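Local coordinates for 2-dehydropantoate 2-reductase (Enterococcus faecium, PDB 3WFI), which acts as an NAD-binding D-mandelate dehydrogenase belonging to the ketopantoate reductase family, at residues Ile3-Ala8 against Asn24-Ile29; Asp69-Ile74 against Lys96-Leu101. All blocks are in the same frame, centred on the assembly; numbering follows the deposited sequence.

How the contacts relate
Both contacts are parallel strand pairings in one Rossmann-type sheet, their centres 11 Å apart, and strands 2-6 and 71-76 join them as direct neighbours: Ala4 N of contact 1 lies 2.8 Å from Leu73 O of contact 2, a probable hydrogen bond. Each is buried for most of its length and meets solvent at one end. Contact 1 is the longer pairing and mostly aliphatic, and it runs out into the turn that opens toward residues seen to bind NAD(+). Contact 2 is shorter and more polar: its strand 71-76 bends at Asp72, a threonine hydroxyl supplies one of the cross-strand bonds, and carboxylates near its open end pair with partners on adjoining elements.

Contact 1 of 2, residues Ile3-Ala8 against Asn24-Ile29; sequences IAIAGA and NEVLLI
Ile5 and Leu28 pack together where strand 2-6 lies beside strand 25-30, the first beta-alpha-beta unit of the Rossmann fold, with helix 10-21 as the connection. The pairing is parallel, with the strand axes approaching to 4.7 Å, and five backbone hydrogen bonds run from Ile3 to Gly7. The tight part is the face bearing Ile3, Ile5, Val26 and Leu28. The side chains of Ile5 and Leu28 lie alongside each other and point the same way. Leu28 has CG anti to its carbonyl carbon (chi1 -58°), and its CD2 branch reaches Ile5 CB at 3.7 Å. Two residues before Leu28 on the same face, Val26 meets Ile5 at an oblique angle, Val26 CG1 to Ile5 CG1 at 3.7 Å. Helix 10-21 closes over this face, with Leu19 touching both Ile3 and Val26. The sheet's other face is filled more sparingly between the two strands: Ala4 CB meets Ile29 CD1 at 3.9 Å, and Met86 and Ile90 of helix 80-90 cover Ile29 and Ala6.

Solvent enters at the start of strand 25-30. There Ile3 CD1 touches Asn24 CB at 3.9 Å, while the exposed Glu25 turns its carboxylate away from Ile3-Ala8, and its OE2 forms a salt bridge with Lys2, just ahead of Ile3 on the same neighbouring strand.

At the far end the chain leaves the sheet through Gly7, the first glycine of a GxGxxG pattern that fits the dinucleotide-binding turn of this fold; its backbone angles are suited to glycine. Next to it, Ala8 N is hydrogen-bonded to the carboxylate of Asp30, a residue seen to bind NAD(+). The last cross-strand bond, Gly7 N to Ile29 O at 2.8 Å, is bent to 150° at the hydrogen, and its donor is tilted 17° from the carbonyl plane.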
loop_
_atom_site.group_PDB
_atom_site.type_symbol
_atom_site.label_atom_id
_atom_site.label_comp_id
_atom_site.label_asym_id
_atom_site.label_seq_id
_atom_site.Cartn_x
_atom_site.Cartn_y
_atom_site.Cartn_z
ATOM N N ILE B 3 -36.724 15.605 20.527
ATOM C CA ILE B 3 -35.846 14.894 19.600
ATOM C C ILE B 3 -35.289 15.863 18.569
ATOM O O ILE B 3 -36.032 16.674 18.000
ATOM C CB ILE B 3 -36.616 13.777 18.878
ATOM C CG1 ILE B 3 -37.349 12.898 19.893
ATOM C CG2 ILE B 3 -35.683 12.955 18.000
ATOM C CD1 ILE B 3 -38.348 11.943 19.264
ATOM N N ALA B 4 -33.979 15.829 18.369
ATOM C CA ALA B 4 -33.353 16.556 17.272
ATOM C C ALA B 4 -33.029 15.563 16.161
ATOM O O ALA B 4 -32.466 14.490 16.411
ATOM C CB ALA B 4 -32.094 17.265 17.735
ATOM N N ILE B 5 -33.396 15.936 14.939
ATOM C CA ILE B 5 -33.061 15.180 13.743
ATOM C C ILE B 5 -31.886 15.892 13.082
ATOM O O ILE B 5 -32.065 16.936 12.461
ATOM C CB ILE B 5 -34.247 15.113 12.769
ATOM C CG1 ILE B 5 -35.507 14.565 13.470
ATOM C CG2 ILE B 5 -33.906 14.247 11.556
ATOM C CD1 ILE B 5 -35.408 13.137 13.931
ATOM N N ALA B 6 -30.685 15.347 13.274
ATOM C CA ALA B 6 -29.432 15.966 12.798
ATOM C C ALA B 6 -29.160 15.449 11.401
ATOM O O ALA B 6 -28.524 14.398 11.224
ATOM C CB ALA B 6 -28.281 15.626 13.715
ATOM N N GLY B 7 -29.688 16.176 10.417
ATOM C CA GLY B 7 -29.696 15.731 9.023
ATOM C C GLY B 7 -31.129 15.484 8.581
ATOM O O GLY B 7 -31.670 14.389 8.771
ATOM N N ALA B 8 -31.749 16.502 7.997
ATOM C CA ALA B 8 -33.148 16.425 7.617
ATOM C C ALA B 8 -33.325 16.144 6.130
ATOM O O ALA B 8 -34.154 16.765 5.478
ATOM C CB ALA B 8 -33.874 17.703 8.023
ATOM N N ASN B 24 -44.435 13.679 19.648
ATOM C CA ASN B 24 -43.100 14.074 20.084
ATOM C C ASN B 24 -42.818 15.498 19.661
ATOM O O ASN B 24 -43.416 15.993 18.714
ATOM C CB ASN B 24 -42.036 13.135 19.520
ATOM C CG ASN B 24 -42.151 11.738 20.077
ATOM O OD1 ASN B 24 -42.548 10.791 19.379
ATOM N ND2 ASN B 24 -41.818 11.598 21.346
ATOM N N GLU B 25 -41.908 16.144 20.380
ATOM C CA GLU B 25 -41.435 17.469 20.038
ATOM C C GLU B 25 -40.160 17.280 19.226
ATOM O O GLU B 25 -39.174 16.761 19.738
ATOM C CB GLU B 25 -41.189 18.275 21.319
ATOM C CG GLU B 25 -40.598 19.659 21.134
ATOM C CD GLU B 25 -40.759 20.522 22.377
ATOM O OE1 GLU B 25 -40.765 21.767 22.247
ATOM O OE2 GLU B 25 -40.887 19.956 23.493
ATOM N N VAL B 26 -40.207 17.658 17.951
ATOM C CA VAL B 26 -39.117 17.412 17.015
ATOM C C VAL B 26 -38.507 18.713 16.497
ATOM O O VAL B 26 -39.209 19.675 16.183
ATOM C CB VAL B 26 -39.604 16.587 15.805
ATOM C CG1 VAL B 26 -38.469 16.372 14.823
ATOM C CG2 VAL B 26 -40.179 15.250 16.263
ATOM N N LEU B 27 -37.184 18.738 16.438
ATOM C CA LEU B 27 -36.443 19.806 15.782
ATOM C C LEU B 27 -35.624 19.204 14.643
ATOM O O LEU B 27 -34.812 18.293 14.859
ATOM C CB LEU B 27 -35.509 20.505 16.782
ATOM C CG LEU B 27 -34.570 21.574 16.212
ATOM C CD1 LEU B 27 -35.341 22.805 15.752
ATOM C CD2 LEU B 27 -33.504 21.948 17.238
ATOM N N LEU B 28 -35.851 19.708 13.433
ATOM C CA LEU B 28 -35.051 19.326 12.282
ATOM C C LEU B 28 -33.828 20.239 12.209
ATOM O O LEU B 28 -33.910 21.430 12.475
ATOM C CB LEU B 28 -35.853 19.441 10.992
ATOM C CG LEU B 28 -37.143 18.604 10.908
ATOM C CD1 LEU B 28 -37.807 18.823 9.566
ATOM C CD2 LEU B 28 -36.895 17.115 11.131
ATOM N N ILE B 29 -32.688 19.656 11.871
ATOM C CA ILE B 29 -31.446 20.410 11.708
ATOM C C ILE B 29 -30.813 19.993 10.389
ATOM O O ILE B 29 -30.626 18.806 10.129
ATOM C CB ILE B 29 -30.457 20.149 12.863
ATOM C CG1 ILE B 29 -31.130 20.396 14.207
ATOM C CG2 ILE B 29 -29.232 21.059 12.738
ATOM C CD1 ILE B 29 -30.373 19.829 15.392
#

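Contact 2 of 2, residues Asp69-Ile74 against Lys96-Leu101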
loop_
_atom_site.group_PDB
_atom_site.type_symbol
_atom_site.label_atom_id
_atom_site.label_comp_id
_atom_site.label_asym_id
_atom_site.label_seq_id
_atom_site.Cartn_x
_atom_site.Cartn_y
_atom_site.Cartn_z
ATOM N N ASP B 69 -34.329 24.683 22.547
ATOM C CA ASP B 69 -34.282 23.854 23.755
ATOM C C ASP B 69 -33.334 22.677 23.594
ATOM O O ASP B 69 -33.211 22.086 22.516
ATOM C CB ASP B 69 -35.649 23.237 24.083
ATOM C CG ASP B 69 -36.695 24.251 24.446
ATOM O OD1 ASP B 69 -36.363 25.411 24.760
ATOM O OD2 ASP B 69 -37.876 23.859 24.425
ATOM N N GLN B 70 -32.701 22.301 24.694
ATOM C CA GLN B 70 -31.914 21.089 24.728
ATOM C C GLN B 70 -32.826 19.882 24.520
ATOM O O GLN B 70 -34.035 19.945 24.776
ATOM C CB GLN B 70 -31.133 21.017 26.037
ATOM C CG GLN B 70 -30.050 22.087 26.129
ATOM C CD GLN B 70 -29.170 21.915 27.353
ATOM O OE1 GLN B 70 -29.667 21.774 28.466
ATOM N NE2 GLN B 70 -27.860 21.963 27.157
ATOM N N VAL B 71 -32.260 18.786 24.025
ATOM C CA VAL B 71 -33.068 17.631 23.631
ATOM C C VAL B 71 -32.709 16.384 24.410
ATOM O O VAL B 71 -31.600 16.269 24.940
ATOM C CB VAL B 71 -32.945 17.309 22.115
ATOM C CG1 VAL B 71 -33.448 18.476 21.294
ATOM C CG2 VAL B 71 -31.516 16.954 21.726
ATOM N N ASP B 72 -33.656 15.452 24.445
ATOM C CA ASP B 72 -33.483 14.153 25.091
ATOM C C ASP B 72 -32.802 13.164 24.145
ATOM O O ASP B 72 -32.112 12.245 24.580
ATOM C CB ASP B 72 -34.851 13.571 25.501
ATOM C CG ASP B 72 -35.652 14.507 26.392
ATOM O OD1 ASP B 72 -35.108 14.968 27.423
ATOM O OD2 ASP B 72 -36.821 14.775 26.063
ATOM N N LEU B 73 -33.007 13.352 22.849
ATOM C CA LEU B 73 -32.511 12.402 21.869
ATOM C C LEU B 73 -32.096 13.105 20.594
ATOM O O LEU B 73 -32.816 13.962 20.085
ATOM C CB LEU B 73 -33.589 11.366 21.559
ATOM C CG LEU B 73 -33.327 10.364 20.424
ATOM C CD1 LEU B 73 -32.232 9.375 20.787
ATOM C CD2 LEU B 73 -34.620 9.625 20.114
ATOM N N ILE B 74 -30.923 12.733 20.092
ATOM C CA ILE B 74 -30.464 13.146 18.773
ATOM C C ILE B 74 -30.410 11.899 17.892
ATOM O O ILE B 74 -29.750 10.908 18.233
ATOM C CB ILE B 74 -29.074 13.802 18.846
ATOM C CG1 ILE B 74 -29.089 15.011 19.775
ATOM C CG2 ILE B 74 -28.580 14.205 17.458
ATOM C CD1 ILE B 74 -27.711 15.568 20.064
ATOM N N LYS B 96 -26.893 16.489 29.979
ATOM C CA LYS B 96 -26.150 15.383 30.565
ATOM C C LYS B 96 -26.698 14.023 30.126
ATOM O O LYS B 96 -25.928 13.115 29.841
ATOM C CB LYS B 96 -26.162 15.502 32.098
ATOM C CG LYS B 96 -25.241 14.523 32.808
ATOM C CD LYS B 96 -25.054 14.869 34.283
ATOM C CE LYS B 96 -26.371 14.883 35.057
ATOM N NZ LYS B 96 -27.126 13.596 34.951
ATOM N N ASP B 97 -28.020 13.901 30.066
ATOM C CA ASP B 97 -28.689 12.634 29.770
ATOM C C ASP B 97 -29.128 12.462 28.308
ATOM O O ASP B 97 -29.888 11.546 28.000
ATOM C CB ASP B 97 -29.928 12.496 30.668
ATOM C CG ASP B 97 -29.563 12.353 32.135
ATOM O OD1 ASP B 97 -28.375 12.086 32.423
ATOM O OD2 ASP B 97 -30.463 12.494 32.993
ATOM N N THR B 98 -28.661 13.338 27.423
ATOM C CA THR B 98 -29.045 13.257 26.020
ATOM C C THR B 98 -28.500 11.978 25.406
ATOM O O THR B 98 -27.311 11.658 25.548
ATOM C CB THR B 98 -28.540 14.461 25.218
ATOM O OG1 THR B 98 -29.203 15.647 25.674
ATOM C CG2 THR B 98 -28.805 14.268 23.724
ATOM N N GLU B 99 -29.381 11.246 24.733
ATOM C CA GLU B 99 -28.988 10.020 24.056
ATOM C C GLU B 99 -28.787 10.319 22.582
ATOM O O GLU B 99 -29.433 11.228 22.033
ATOM C CB GLU B 99 -30.044 8.928 24.270
ATOM C CG GLU B 99 -30.194 8.573 25.734
ATOM C CD GLU B 99 -31.059 7.363 25.979
ATOM O OE1 GLU B 99 -32.151 7.251 25.401
ATOM O OE2 GLU B 99 -30.643 6.520 26.795
ATOM N N VAL B 100 -27.888 9.568 21.957
ATOM C CA VAL B 100 -27.606 9.722 20.540
ATOM C C VAL B 100 -27.811 8.387 19.837
ATOM O O VAL B 100 -27.207 7.383 20.210
ATOM C CB VAL B 100 -26.154 10.175 20.284
ATOM C CG1 VAL B 100 -25.882 10.293 18.786
ATOM C CG2 VAL B 100 -25.857 11.501 20.975
ATOM N N LEU B 101 -28.655 8.390 18.813
ATOM C CA LEU B 101 -28.887 7.207 17.990
ATOM C C LEU B 101 -28.305 7.464 16.619
ATOM O O LEU B 101 -28.747 8.374 15.911
ATOM C CB LEU B 101 -30.389 6.906 17.875
ATOM C CG LEU B 101 -30.784 5.814 16.876
ATOM C CD1 LEU B 101 -30.130 4.482 17.206
ATOM C CD2 LEU B 101 -32.300 5.675 16.832
#
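Leu73 and Ile74 form a short parallel pairing with Glu99 and Val100, joining strands 71-76 and 98-102 as neighbours in the large Rossmann sheet; helix 80-90 lies on the connection between them. Three backbone hydrogen bonds establish the register. Ile74 N donates to Glu99 O at 2.9 Å, and Leu101 N donates to Ile74 O at 2.8 Å. The third, from Glu99 N to Asp72 O, is almost straight at its hydrogen (176°), yet its donor is tilted 34° from the carbonyl plane, consistent with the corner the chain turns at Asp72.

Ahead of that corner a side chain extends the pairing. Thr98 OG1 donates to Val71 O at 2.6 Å, nearly in line with the carbonyl bond. Thr98 OG1 is also hydrogen-bonded to Lys95 N, so two backbone groups hold the hydroxyl. With OG1 set anti to the carbonyl carbon (chi1 -66°), the methyl CG2 is turned toward Ile74, crossing its CG1 at 4.0 Å. Thr98 thus offers one branch to a backbone oxygen and the other to an aliphatic chain.

On the face bearing Leu73 and Glu99, Leu73 CD1 lies 3.6 Å from Glu99 O and 4.2 Å from Leu101 CB, spanning two positions of the adjoining strand. The Glu99 carboxylate is hydrogen-bonded to the hydroxyl of Tyr123. The side chain of the partly exposed Asp72 sets out away from strand 98-102; its OD1 forms a salt bridge with Lys95 and its OD2 accepts a hydrogen bond from Lys2 N.

Strand 2-6 flanks the pair through backbone bonds to Leu73, strand 122-127 lies next to strand 98-102 on the far side, and helix 157-168 covers Leu73 with Leu163 and Leu101 with Leu167.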